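Local coordinates for protein HIRA (Homo sapiens, PDB 5YJE) that cooperates with ASF1A to promote replication-independent chromatin assembly, represented here by the C-terminal part of the protein, which assembles as a trimer, at residues V106-E111 with S116-C121; I129-P134 with S155-H160; H190-M195 with F205-S210; A283-Q288 with S334-L339. All blocks are in the same frame, centred on the assembly; numbering follows the deposited sequence.

Interaction 1: residues V106-E111 with S116-C121; sequences VCVACE and SVFSTC
Val106 O takes the shortest polar bond of this pairing, from Phe118 N at 2.8 Å. The reverse bond, Val106 N to Phe118 O at 2.9 Å, is the straightest at 169°. The two strands form a beta hairpin within a four-stranded antiparallel meander, consistent with the blade-like sheets of the beta-propeller clan. Their axes run 160° apart in direction. Val108 and Ser116 make the next hydrogen-bonded pair, each N reaching the other's O at 2.9 Å; between the two pairs Cys107 and Val117 form a non-hydrogen-bonded one. One face carries Val106, Val108, Ser116 and Phe118. There Phe118 CG lies beside its own backbone N (chi1 -64°), which turns the ring back along the hairpin so that its CE1 edge meets Val108 CG2 at 4.1 Å, near the ring plane. Leu92 and Thr90 of strand 86-92 pack against this face. On the other face, Cys107 CB rests on Val117 CG2 at 3.9 Å, and strand 135-141 touches Cys107. Ser116 O, already bonded to Val108 N, also receives a CA-H contact from Cys107 CA at 3.2 Å.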
loop_
_atom_site.group_PDB
_atom_site.type_symbol
_atom_site.label_atom_id
_atom_site.label_comp_id
_atom_site.label_asym_id
_atom_site.label_seq_id
_atom_site.Cartn_x
_atom_site.Cartn_y
_atom_site.Cartn_z
ATOM N N VAL B 106 20.859 12.432 -8.760
ATOM C CA VAL B 106 22.032 12.183 -7.943
ATOM C C VAL B 106 21.519 12.152 -6.521
ATOM O O VAL B 106 20.771 13.043 -6.118
ATOM C CB VAL B 106 23.102 13.285 -8.108
ATOM C CG1 VAL B 106 24.174 13.142 -7.052
ATOM C CG2 VAL B 106 23.702 13.269 -9.496
ATOM N N CYS B 107 21.888 11.147 -5.758
ATOM C CA CYS B 107 21.431 11.129 -4.382
ATOM C C CYS B 107 22.605 10.857 -3.472
ATOM O O CYS B 107 23.600 10.252 -3.879
ATOM C CB CYS B 107 20.326 10.097 -4.166
ATOM S SG CYS B 107 20.782 8.547 -4.835
ATOM N N VAL B 108 22.489 11.342 -2.240
ATOM C CA VAL B 108 23.548 11.216 -1.253
ATOM C C VAL B 108 22.923 10.721 0.033
ATOM O O VAL B 108 21.795 11.097 0.377
ATOM C CB VAL B 108 24.321 12.543 -1.007
ATOM C CG1 VAL B 108 25.152 12.943 -2.243
ATOM C CG2 VAL B 108 23.387 13.639 -0.615
ATOM N N ALA B 109 23.658 9.876 0.741
ATOM C CA ALA B 109 23.268 9.477 2.079
ATOM C C ALA B 109 24.293 10.023 3.061
ATOM O O ALA B 109 25.507 9.941 2.823
ATOM C CB ALA B 109 23.124 7.953 2.200
ATOM N N CYS B 110 23.764 10.577 4.151
ATOM C CA CYS B 110 24.454 11.376 5.141
ATOM C C CYS B 110 24.243 10.773 6.517
ATOM O O CYS B 110 23.227 10.117 6.784
ATOM C CB CYS B 110 23.939 12.840 5.160
ATOM S SG CYS B 110 23.989 13.692 3.558
ATOM N N GLU B 111 25.202 11.068 7.401
ATOM C CA GLU B 111 25.082 10.774 8.825
ATOM C C GLU B 111 23.767 11.316 9.365
ATOM O O GLU B 111 23.189 12.239 8.774
ATOM C CB GLU B 111 26.246 11.374 9.607
ATOM C CG GLU B 111 27.614 10.900 9.167
ATOM C CD GLU B 111 28.717 11.541 9.992
ATOM O OE1 GLU B 111 28.634 12.766 10.255
ATOM O OE2 GLU B 111 29.653 10.818 10.399
ATOM N N SER B 116 19.267 12.460 0.638
ATOM C CA SER B 116 18.824 13.609 -0.144
ATOM C C SER B 116 18.939 13.305 -1.628
ATOM O O SER B 116 19.853 12.610 -2.073
ATOM C CB SER B 116 19.614 14.875 0.198
ATOM O OG SER B 116 19.431 15.238 1.563
ATOM N N VAL B 117 17.981 13.802 -2.391
ATOM C CA VAL B 117 17.865 13.474 -3.802
ATOM C C VAL B 117 17.840 14.778 -4.597
ATOM O O VAL B 117 17.042 15.679 -4.304
ATOM C CB VAL B 117 16.617 12.604 -4.070
ATOM C CG1 VAL B 117 16.473 12.291 -5.555
ATOM C CG2 VAL B 117 16.689 11.309 -3.221
ATOM N N PHE B 118 18.725 14.868 -5.591
ATOM C CA PHE B 118 18.974 16.048 -6.403
ATOM C C PHE B 118 18.745 15.741 -7.879
ATOM O O PHE B 118 18.988 14.621 -8.354
ATOM C CB PHE B 118 20.404 16.569 -6.201
ATOM C CG PHE B 118 20.663 17.034 -4.817
ATOM C CD1 PHE B 118 21.162 16.168 -3.861
ATOM C CD2 PHE B 118 20.356 18.341 -4.448
ATOM C CE1 PHE B 118 21.369 16.600 -2.559
ATOM C CE2 PHE B 118 20.542 18.776 -3.152
ATOM C CZ PHE B 118 21.067 17.912 -2.203
ATOM N N SER B 119 18.269 16.755 -8.598
ATOM C CA SER B 119 18.029 16.624 -10.025
ATOM C C SER B 119 19.347 16.536 -10.785
ATOM O O SER B 119 20.442 16.728 -10.241
ATOM C CB SER B 119 17.222 17.809 -10.553
ATOM O OG SER B 119 18.060 18.950 -10.722
ATOM N N THR B 120 19.215 16.272 -12.081
ATOM C CA THR B 120 20.387 16.102 -12.926
ATOM C C THR B 120 21.213 17.379 -13.004
ATOM O O THR B 120 22.443 17.318 -13.119
ATOM C CB THR B 120 19.942 15.622 -14.306
ATOM O OG1 THR B 120 21.020 15.760 -15.236
ATOM C CG2 THR B 120 18.707 16.392 -14.782
ATOM N N CYS B 121 20.575 18.544 -12.895
ATOM C CA CYS B 121 21.315 19.800 -12.844
ATOM C C CYS B 121 21.289 20.443 -11.450
ATOM O O CYS B 121 21.424 21.667 -11.328
ATOM C CB CYS B 121 20.794 20.764 -13.914
ATOM S SG CYS B 121 19.167 21.397 -13.583
#

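Interaction 2: residues I129-P134 with S155-H160; sequences ILLPSP and SVWDVH
With CG2 opposite the backbone N and CG1 beside it (chi1 -71°), Ile129 turns its branch methyl to the indole of Trp157, whose own CG lies beside its backbone N (chi1 -63°) while a chi2 of -85° sets the ring plane across the side-chain stem. The benzo part of the indole does the touching. Ile129 CG2 comes obliquely to Trp157 CZ2 at 4.2 Å, the two side chains sliding past each other in opposite directions. Leu131 instead brings CD2 to the ring edge, close to the ring plane, 3.9 Å from Trp157 CH2. Ser155 CB, from the same strand as the indole, stands 3.3 Å above one face, displaced toward the rim. The meeting is wholly apolar, and the one polar atom of the indole is satisfied elsewhere: Trp157 NE1 is hydrogen-bonded to Leu209 O of the second subunit. Two successive four-stranded sheets are thereby joined. Strand 129-130 is the outermost strand within this chain of the sheet that holds strand 114-119, and the sheet runs on through antiparallel pairing with the second subunit, while Trp157, on strand 153-158 of the next sheet, touches Leu115 of strand 114-119 and Val164 of strand 163-170.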
loop_
_atom_site.group_PDB
_atom_site.type_symbol
_atom_site.label_atom_id
_atom_site.label_comp_id
_atom_site.label_asym_id
_atom_site.label_seq_id
_atom_site.Cartn_x
_atom_site.Cartn_y
_atom_site.Cartn_z
ATOM N N ILE B 129 15.074 12.488 3.512
ATOM C CA ILE B 129 14.323 11.315 3.927
ATOM C C ILE B 129 15.024 10.674 5.117
ATOM O O ILE B 129 16.217 10.372 5.048
ATOM C CB ILE B 129 14.203 10.329 2.758
ATOM C CG1 ILE B 129 13.248 10.885 1.713
ATOM C CG2 ILE B 129 13.858 8.883 3.219
ATOM C CD1 ILE B 129 13.264 10.071 0.451
ATOM N N LEU B 130 14.294 10.480 6.214
ATOM C CA LEU B 130 14.842 9.791 7.369
ATOM C C LEU B 130 14.794 8.294 7.118
ATOM O O LEU B 130 13.711 7.730 6.905
ATOM C CB LEU B 130 14.062 10.129 8.630
ATOM C CG LEU B 130 14.717 9.538 9.885
ATOM C CD1 LEU B 130 16.090 10.158 10.118
ATOM C CD2 LEU B 130 13.814 9.676 11.125
ATOM N N LEU B 131 15.943 7.662 7.119
ATOM C CA LEU B 131 16.014 6.226 6.920
ATOM C C LEU B 131 15.858 5.527 8.258
ATOM O O LEU B 131 16.216 6.083 9.301
ATOM C CB LEU B 131 17.350 5.836 6.299
ATOM C CG LEU B 131 17.695 6.337 4.896
ATOM C CD1 LEU B 131 19.188 6.057 4.580
ATOM C CD2 LEU B 131 16.779 5.693 3.857
ATOM N N PRO B 132 15.305 4.312 8.260
ATOM C CA PRO B 132 15.095 3.609 9.541
ATOM C C PRO B 132 16.390 3.203 10.238
ATOM O O PRO B 132 16.370 2.959 11.451
ATOM C CB PRO B 132 14.262 2.388 9.138
ATOM C CG PRO B 132 14.576 2.187 7.656
ATOM C CD PRO B 132 14.723 3.583 7.118
ATOM N N SER B 133 17.503 3.139 9.516
ATOM C CA SER B 133 18.807 2.834 10.087
ATOM C C SER B 133 19.855 3.417 9.149
ATOM O O SER B 133 19.506 3.911 8.067
ATOM C CB SER B 133 18.988 1.307 10.286
ATOM O OG SER B 133 19.153 0.615 9.076
ATOM N N PRO B 134 21.145 3.415 9.538
ATOM C CA PRO B 134 22.155 4.064 8.678
ATOM C C PRO B 134 22.266 3.399 7.318
ATOM O O PRO B 134 22.025 2.197 7.156
ATOM C CB PRO B 134 23.467 3.926 9.467
ATOM C CG PRO B 134 23.048 3.780 10.891
ATOM C CD PRO B 134 21.719 3.010 10.836
ATOM N N SER B 155 14.836 -0.228 0.297
ATOM C CA SER B 155 13.779 0.691 -0.106
ATOM C C SER B 155 14.021 1.154 -1.530
ATOM O O SER B 155 15.166 1.285 -1.979
ATOM C CB SER B 155 13.687 1.920 0.796
ATOM O OG SER B 155 13.295 1.592 2.112
ATOM N N VAL B 156 12.931 1.366 -2.252
ATOM C CA VAL B 156 13.001 1.894 -3.607
ATOM C C VAL B 156 11.941 2.971 -3.727
ATOM O O VAL B 156 10.783 2.768 -3.345
ATOM C CB VAL B 156 12.800 0.819 -4.696
ATOM C CG1 VAL B 156 12.934 1.439 -6.091
ATOM C CG2 VAL B 156 13.791 -0.334 -4.516
ATOM N N TRP B 157 12.348 4.126 -4.224
ATOM C CA TRP B 157 11.440 5.223 -4.478
ATOM C C TRP B 157 11.542 5.615 -5.937
ATOM O O TRP B 157 12.630 5.601 -6.527
ATOM C CB TRP B 157 11.752 6.423 -3.596
ATOM C CG TRP B 157 11.585 6.180 -2.141
ATOM C CD1 TRP B 157 10.429 6.272 -1.412
ATOM C CD2 TRP B 157 12.623 5.848 -1.212
ATOM N NE1 TRP B 157 10.682 5.998 -0.084
ATOM C CE2 TRP B 157 12.023 5.736 0.066
ATOM C CE3 TRP B 157 13.998 5.639 -1.335
ATOM C CZ2 TRP B 157 12.753 5.418 1.206
ATOM C CZ3 TRP B 157 14.729 5.322 -0.200
ATOM C CH2 TRP B 157 14.107 5.219 1.052
ATOM N N ASP B 158 10.390 5.916 -6.513
ATOM C CA ASP B 158 10.300 6.567 -7.813
ATOM C C ASP B 158 10.319 8.059 -7.515
ATOM O O ASP B 158 9.302 8.633 -7.130
ATOM C CB ASP B 158 9.025 6.119 -8.526
ATOM C CG ASP B 158 8.836 6.762 -9.885
ATOM O OD1 ASP B 158 9.447 7.809 -10.184
ATOM O OD2 ASP B 158 8.014 6.234 -10.657
ATOM N N VAL B 159 11.479 8.705 -7.658
ATOM C CA VAL B 159 11.502 10.120 -7.279
ATOM C C VAL B 159 10.796 10.975 -8.322
ATOM O O VAL B 159 10.346 12.077 -8.006
ATOM C CB VAL B 159 12.930 10.655 -7.026
ATOM C CG1 VAL B 159 13.619 9.848 -5.929
ATOM C CG2 VAL B 159 13.725 10.642 -8.288
ATOM N N HIS B 160 10.667 10.490 -9.557
ATOM C CA HIS B 160 9.902 11.230 -10.553
ATOM C C HIS B 160 8.432 11.294 -10.172
ATOM O O HIS B 160 7.846 12.380 -10.110
ATOM C CB HIS B 160 10.069 10.603 -11.934
ATOM C CG HIS B 160 9.421 11.390 -13.034
ATOM N ND1 HIS B 160 9.965 12.556 -13.536
ATOM C CD2 HIS B 160 8.277 11.176 -13.731
ATOM C CE1 HIS B 160 9.183 13.025 -14.493
ATOM N NE2 HIS B 160 8.152 12.207 -14.630
#

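Interaction 3: residues H190-M195 with F205-S210; sequences HGIPVM and FNPSLS
Ile192 approaches Phe205 first through CB, which stands 4.2 Å from Phe205 O. Its branch methyl is closer: CG2, placed opposite the backbone N by a chi1 of -62°, lies 3.3 Å from the same oxygen, Phe205 O. The longer branch runs on through CG1 to CD1, which comes to Pro207 CD at 4.1 Å; the two side chains cross at about a right angle there. These residues sit at the open end of a beta hairpin, strands 193-196 and 201-206, in the last of the four-stranded antiparallel sheets. Phe205 N donates to Pro193 O at 3.0 Å, with an angle of 154° at the hydrogen. The proline nitrogen carries no hydrogen, so Pro193 cannot return a bond to Phe205 O; its ring fills that side of the pair, with Pro193 CG 3.7 Å from Phe205 CB and the two side chains pointing the same way. Phe205 then turns its ring away from Pro193 and meets Trp212 edge-to-face. At the last residue of the strand, Asn206 OD1 accepts from Leu209 N at 2.9 Å, an Asx motif that fixes the start of the following turn, and at the end of that turn Ser210 OG is hydrogen-bonded to Lys167 NZ of the third subunit.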
loop_
_atom_site.group_PDB
_atom_site.type_symbol
_atom_site.label_atom_id
_atom_site.label_comp_id
_atom_site.label_asym_id
_atom_site.label_seq_id
_atom_site.Cartn_x
_atom_site.Cartn_y
_atom_site.Cartn_z
ATOM N N HIS B 190 12.485 -0.482 -14.232
ATOM C CA HIS B 190 11.206 -0.240 -13.585
ATOM C C HIS B 190 11.322 -0.255 -12.072
ATOM O O HIS B 190 10.299 -0.309 -11.382
ATOM C CB HIS B 190 10.165 -1.255 -14.044
ATOM C CG HIS B 190 9.900 -1.202 -15.515
ATOM N ND1 HIS B 190 9.084 -0.250 -16.092
ATOM C CD2 HIS B 190 10.397 -1.943 -16.534
ATOM C CE1 HIS B 190 9.072 -0.426 -17.402
ATOM N NE2 HIS B 190 9.857 -1.447 -17.695
ATOM N N GLY B 191 12.538 -0.175 -11.533
ATOM C CA GLY B 191 12.691 0.001 -10.100
ATOM C C GLY B 191 12.508 -1.275 -9.313
ATOM O O GLY B 191 12.150 -1.220 -8.125
ATOM N N ILE B 192 12.737 -2.418 -9.939
ATOM C CA ILE B 192 12.622 -3.716 -9.296
ATOM C C ILE B 192 14.003 -4.139 -8.808
ATOM O O ILE B 192 14.957 -4.123 -9.602
ATOM C CB ILE B 192 12.023 -4.743 -10.265
ATOM C CG1 ILE B 192 10.615 -4.266 -10.641
ATOM C CG2 ILE B 192 12.084 -6.159 -9.672
ATOM C CD1 ILE B 192 9.730 -5.337 -11.213
ATOM N N PRO B 193 14.163 -4.467 -7.527
ATOM C CA PRO B 193 15.455 -4.968 -7.056
ATOM C C PRO B 193 15.599 -6.468 -7.267
ATOM O O PRO B 193 14.679 -7.259 -7.037
ATOM C CB PRO B 193 15.449 -4.612 -5.559
ATOM C CG PRO B 193 13.998 -4.601 -5.181
ATOM C CD PRO B 193 13.189 -4.312 -6.429
ATOM N N VAL B 194 16.795 -6.844 -7.706
ATOM C CA VAL B 194 17.183 -8.225 -7.952
ATOM C C VAL B 194 18.463 -8.508 -7.170
ATOM O O VAL B 194 19.424 -7.731 -7.232
ATOM C CB VAL B 194 17.386 -8.489 -9.458
ATOM C CG1 VAL B 194 17.648 -9.943 -9.708
ATOM C CG2 VAL B 194 16.161 -8.029 -10.225
ATOM N N MET B 195 18.460 -9.613 -6.430
ATOM C CA MET B 195 19.582 -10.109 -5.645
ATOM C C MET B 195 20.013 -11.438 -6.258
ATOM O O MET B 195 19.265 -12.424 -6.215
ATOM C CB MET B 195 19.170 -10.280 -4.185
ATOM C CG MET B 195 18.443 -9.077 -3.620
ATOM S SD MET B 195 19.559 -7.851 -2.899
ATOM C CE MET B 195 19.175 -6.420 -3.884
ATOM N N PHE B 205 12.201 -8.491 -5.982
ATOM C CA PHE B 205 11.047 -8.050 -5.210
ATOM C C PHE B 205 9.993 -7.505 -6.168
ATOM O O PHE B 205 10.261 -6.574 -6.933
ATOM C CB PHE B 205 11.407 -6.999 -4.158
ATOM C CG PHE B 205 10.296 -6.767 -3.178
ATOM C CD1 PHE B 205 10.186 -7.541 -2.040
ATOM C CD2 PHE B 205 9.313 -5.827 -3.439
ATOM C CE1 PHE B 205 9.113 -7.362 -1.153
ATOM C CE2 PHE B 205 8.267 -5.640 -2.563
ATOM C CZ PHE B 205 8.164 -6.414 -1.417
ATOM N N ASN B 206 8.800 -8.086 -6.130
ATOM C CA ASN B 206 7.730 -7.594 -6.969
ATOM C C ASN B 206 6.932 -6.569 -6.181
ATOM O O ASN B 206 6.455 -6.887 -5.086
ATOM C CB ASN B 206 6.827 -8.726 -7.440
ATOM C CG ASN B 206 5.835 -8.263 -8.505
ATOM O OD1 ASN B 206 4.639 -8.156 -8.247
ATOM N ND2 ASN B 206 6.348 -7.929 -9.693
ATOM N N PRO B 207 6.798 -5.333 -6.667
ATOM C CA PRO B 207 6.116 -4.313 -5.845
ATOM C C PRO B 207 4.617 -4.523 -5.752
ATOM O O PRO B 207 4.033 -4.281 -4.691
ATOM C CB PRO B 207 6.485 -2.992 -6.541
ATOM C CG PRO B 207 7.713 -3.297 -7.346
ATOM C CD PRO B 207 7.495 -4.740 -7.819
ATOM N N SER B 208 3.982 -5.037 -6.803
ATOM C CA SER B 208 2.544 -5.280 -6.750
ATOM C C SER B 208 2.202 -6.479 -5.869
ATOM O O SER B 208 1.272 -6.420 -5.052
ATOM C CB SER B 208 2.017 -5.490 -8.165
ATOM O OG SER B 208 2.204 -4.318 -8.929
ATOM N N LEU B 209 2.898 -7.608 -6.058
ATOM C CA LEU B 209 2.619 -8.735 -5.174
ATOM C C LEU B 209 3.165 -8.472 -3.779
ATOM O O LEU B 209 2.646 -9.022 -2.798
ATOM C CB LEU B 209 3.205 -10.031 -5.729
ATOM C CG LEU B 209 2.487 -10.873 -6.791
ATOM C CD1 LEU B 209 3.311 -12.120 -7.049
ATOM C CD2 LEU B 209 1.026 -11.246 -6.427
ATOM N N SER B 210 4.201 -7.625 -3.677
ATOM C CA SER B 210 4.860 -7.303 -2.410
ATOM C C SER B 210 5.591 -8.517 -1.851
ATOM O O SER B 210 5.538 -8.806 -0.655
ATOM C CB SER B 210 3.880 -6.724 -1.387
ATOM O OG SER B 210 4.545 -5.767 -0.583
#

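Interaction 4: residues A283-Q288 with S334-L339; sequences AALTLQ and STVVGL
Gln288, at the end of a helix, and Val337, in a tight turn, come within 5.6 Å of each other at their CA atoms. Gln288 leaves the helix with a positive phi of 52°, and its N bonds back to Leu285 O at 2.8 Å, part of a Schellman motif that terminates the helix. Opposite it, Val337 and Gly338 both adopt positive phi and join the short, weakly bonded strand 335-336 to 339-340. That small hairpin is held by Val336 N to Leu339 O at 3.2 Å, and by a weak bond in return. Leu285 has CG opposite its backbone N (chi1 177°), which carries the branched end off the last helical turn toward the hairpin. Its CD1 methyl touches two neighbouring valines at once: Val337 CG2 at 3.4 Å, a close approach, and Val336 CG2 at 3.6 Å. The leucine crosses Val336 at about a right angle and Val337 at a shallower slant. Val337 CG2 also lies against Gln288 CA at 4.1 Å, so this single methyl bridges the helix end and the residue that terminates it. Tyr293 of helix 290-307 packs on both Leu285 and Val337, and Leu285 touches Gln162 of the third subunit as well. Between the two segments the closest approaches are all carbon to carbon, which suggests that the fit of apolar surfaces, more than directional polar bonding, positions the hairpin on the helix end.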
loop_
_atom_site.group_PDB
_atom_site.type_symbol
_atom_site.label_atom_id
_atom_site.label_comp_id
_atom_site.label_asym_id
_atom_site.label_seq_id
_atom_site.Cartn_x
_atom_site.Cartn_y
_atom_site.Cartn_z
ATOM N N ALA B 283 8.796 -15.531 -14.637
ATOM C CA ALA B 283 9.934 -14.761 -14.182
ATOM C C ALA B 283 10.005 -13.450 -14.938
ATOM O O ALA B 283 10.288 -12.397 -14.352
ATOM C CB ALA B 283 11.219 -15.570 -14.356
ATOM N N ALA B 284 9.710 -13.495 -16.237
ATOM C CA ALA B 284 9.748 -12.273 -17.026
ATOM C C ALA B 284 8.640 -11.315 -16.599
ATOM O O ALA B 284 8.869 -10.107 -16.497
ATOM C CB ALA B 284 9.663 -12.610 -18.516
ATOM N N LEU B 285 7.445 -11.844 -16.323
ATOM C CA LEU B 285 6.354 -11.029 -15.789
ATOM C C LEU B 285 6.714 -10.402 -14.435
ATOM O O LEU B 285 6.511 -9.201 -14.218
ATOM C CB LEU B 285 5.099 -11.890 -15.680
ATOM C CG LEU B 285 3.838 -11.271 -15.083
ATOM C CD1 LEU B 285 3.340 -10.151 -15.952
ATOM C CD2 LEU B 285 2.788 -12.344 -14.998
ATOM N N THR B 286 7.239 -11.210 -13.514
ATOM C CA THR B 286 7.666 -10.731 -12.201
ATOM C C THR B 286 8.694 -9.602 -12.308
ATOM O O THR B 286 8.645 -8.626 -11.551
ATOM C CB THR B 286 8.247 -11.902 -11.405
ATOM O OG1 THR B 286 7.240 -12.889 -11.204
ATOM C CG2 THR B 286 8.741 -11.447 -10.062
ATOM N N LEU B 287 9.650 -9.742 -13.223
ATOM C CA LEU B 287 10.637 -8.714 -13.502
ATOM C C LEU B 287 10.049 -7.533 -14.266
ATOM O O LEU B 287 10.743 -6.520 -14.430
ATOM C CB LEU B 287 11.798 -9.317 -14.302
ATOM C CG LEU B 287 13.017 -9.901 -13.576
ATOM C CD1 LEU B 287 13.782 -8.836 -12.796
ATOM C CD2 LEU B 287 12.585 -10.998 -12.646
ATOM N N GLN B 288 8.805 -7.643 -14.741
ATOM C CA GLN B 288 8.203 -6.627 -15.601
ATOM C C GLN B 288 9.111 -6.301 -16.784
ATOM O O GLN B 288 9.270 -5.145 -17.170
ATOM C CB GLN B 288 7.867 -5.356 -14.811
ATOM C CG GLN B 288 6.971 -5.583 -13.611
ATOM C CD GLN B 288 6.713 -4.303 -12.815
ATOM O OE1 GLN B 288 6.956 -3.187 -13.294
ATOM N NE2 GLN B 288 6.233 -4.465 -11.582
ATOM N N SER B 334 -6.653 -4.760 -20.247
ATOM C CA SER B 334 -6.250 -4.942 -21.635
ATOM C C SER B 334 -4.740 -5.074 -21.798
ATOM O O SER B 334 -4.273 -5.390 -22.899
ATOM C CB SER B 334 -6.767 -3.767 -22.467
ATOM O OG SER B 334 -6.505 -2.540 -21.806
ATOM N N THR B 335 -3.971 -4.844 -20.739
ATOM C CA THR B 335 -2.525 -4.746 -20.825
ATOM C C THR B 335 -1.871 -5.741 -19.872
ATOM O O THR B 335 -2.433 -6.094 -18.828
ATOM C CB THR B 335 -2.057 -3.322 -20.489
ATOM O OG1 THR B 335 -3.032 -2.380 -20.952
ATOM C CG2 THR B 335 -0.726 -3.020 -21.156
ATOM N N VAL B 336 -0.689 -6.208 -20.259
ATOM C CA VAL B 336 0.219 -6.913 -19.364
ATOM C C VAL B 336 1.611 -6.411 -19.692
ATOM O O VAL B 336 2.004 -6.402 -20.864
ATOM C CB VAL B 336 0.142 -8.454 -19.507
ATOM C CG1 VAL B 336 0.284 -8.905 -20.970
ATOM C CG2 VAL B 336 1.200 -9.132 -18.655
ATOM N N VAL B 337 2.333 -5.930 -18.677
ATOM C CA VAL B 337 3.759 -5.679 -18.856
ATOM C C VAL B 337 3.903 -4.664 -20.002
ATOM O O VAL B 337 4.866 -4.658 -20.778
ATOM C CB VAL B 337 4.452 -7.061 -19.008
ATOM C CG1 VAL B 337 5.646 -7.086 -19.745
ATOM C CG2 VAL B 337 4.792 -7.591 -17.670
ATOM N N GLY B 338 2.918 -3.768 -20.085
ATOM C CA GLY B 338 2.898 -2.710 -21.077
ATOM C C GLY B 338 2.807 -3.220 -22.498
ATOM O O GLY B 338 3.557 -2.774 -23.373
ATOM N N LEU B 339 1.908 -4.170 -22.742
ATOM C CA LEU B 339 1.676 -4.692 -24.081
ATOM C C LEU B 339 0.186 -4.927 -24.274
ATOM O O LEU B 339 -0.514 -5.324 -23.338
ATOM C CB LEU B 339 2.456 -5.990 -24.318
ATOM C CG LEU B 339 3.974 -5.888 -24.422
ATOM C CD1 LEU B 339 4.600 -7.266 -24.357
ATOM C CD2 LEU B 339 4.358 -5.193 -25.708
#

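In the fold
The four contacts follow one another along the chain from the sheets to the helical part, spanning about 31 Å between the centres of interactions 1 and 4. Interactions 1 and 2 have centres 11 Å apart and meet where Val117 CG1 packs on Val159 CG1 at 3.8 Å. Interaction 2 reaches interaction 3, whose centre lies about 15 Å from its own, through Val156 CG1 and Gly191 O at 3.4 Å. Between interactions 3 and 4, centres 12 Å apart, Asn206 ND2 probably donates to Thr286 O at 3.0 Å, tying the last sheet to the helix end. Interactions 1 and 2 touch the second subunit, interactions 3 and 4 the third, so the series runs between two interfaces of the trimer.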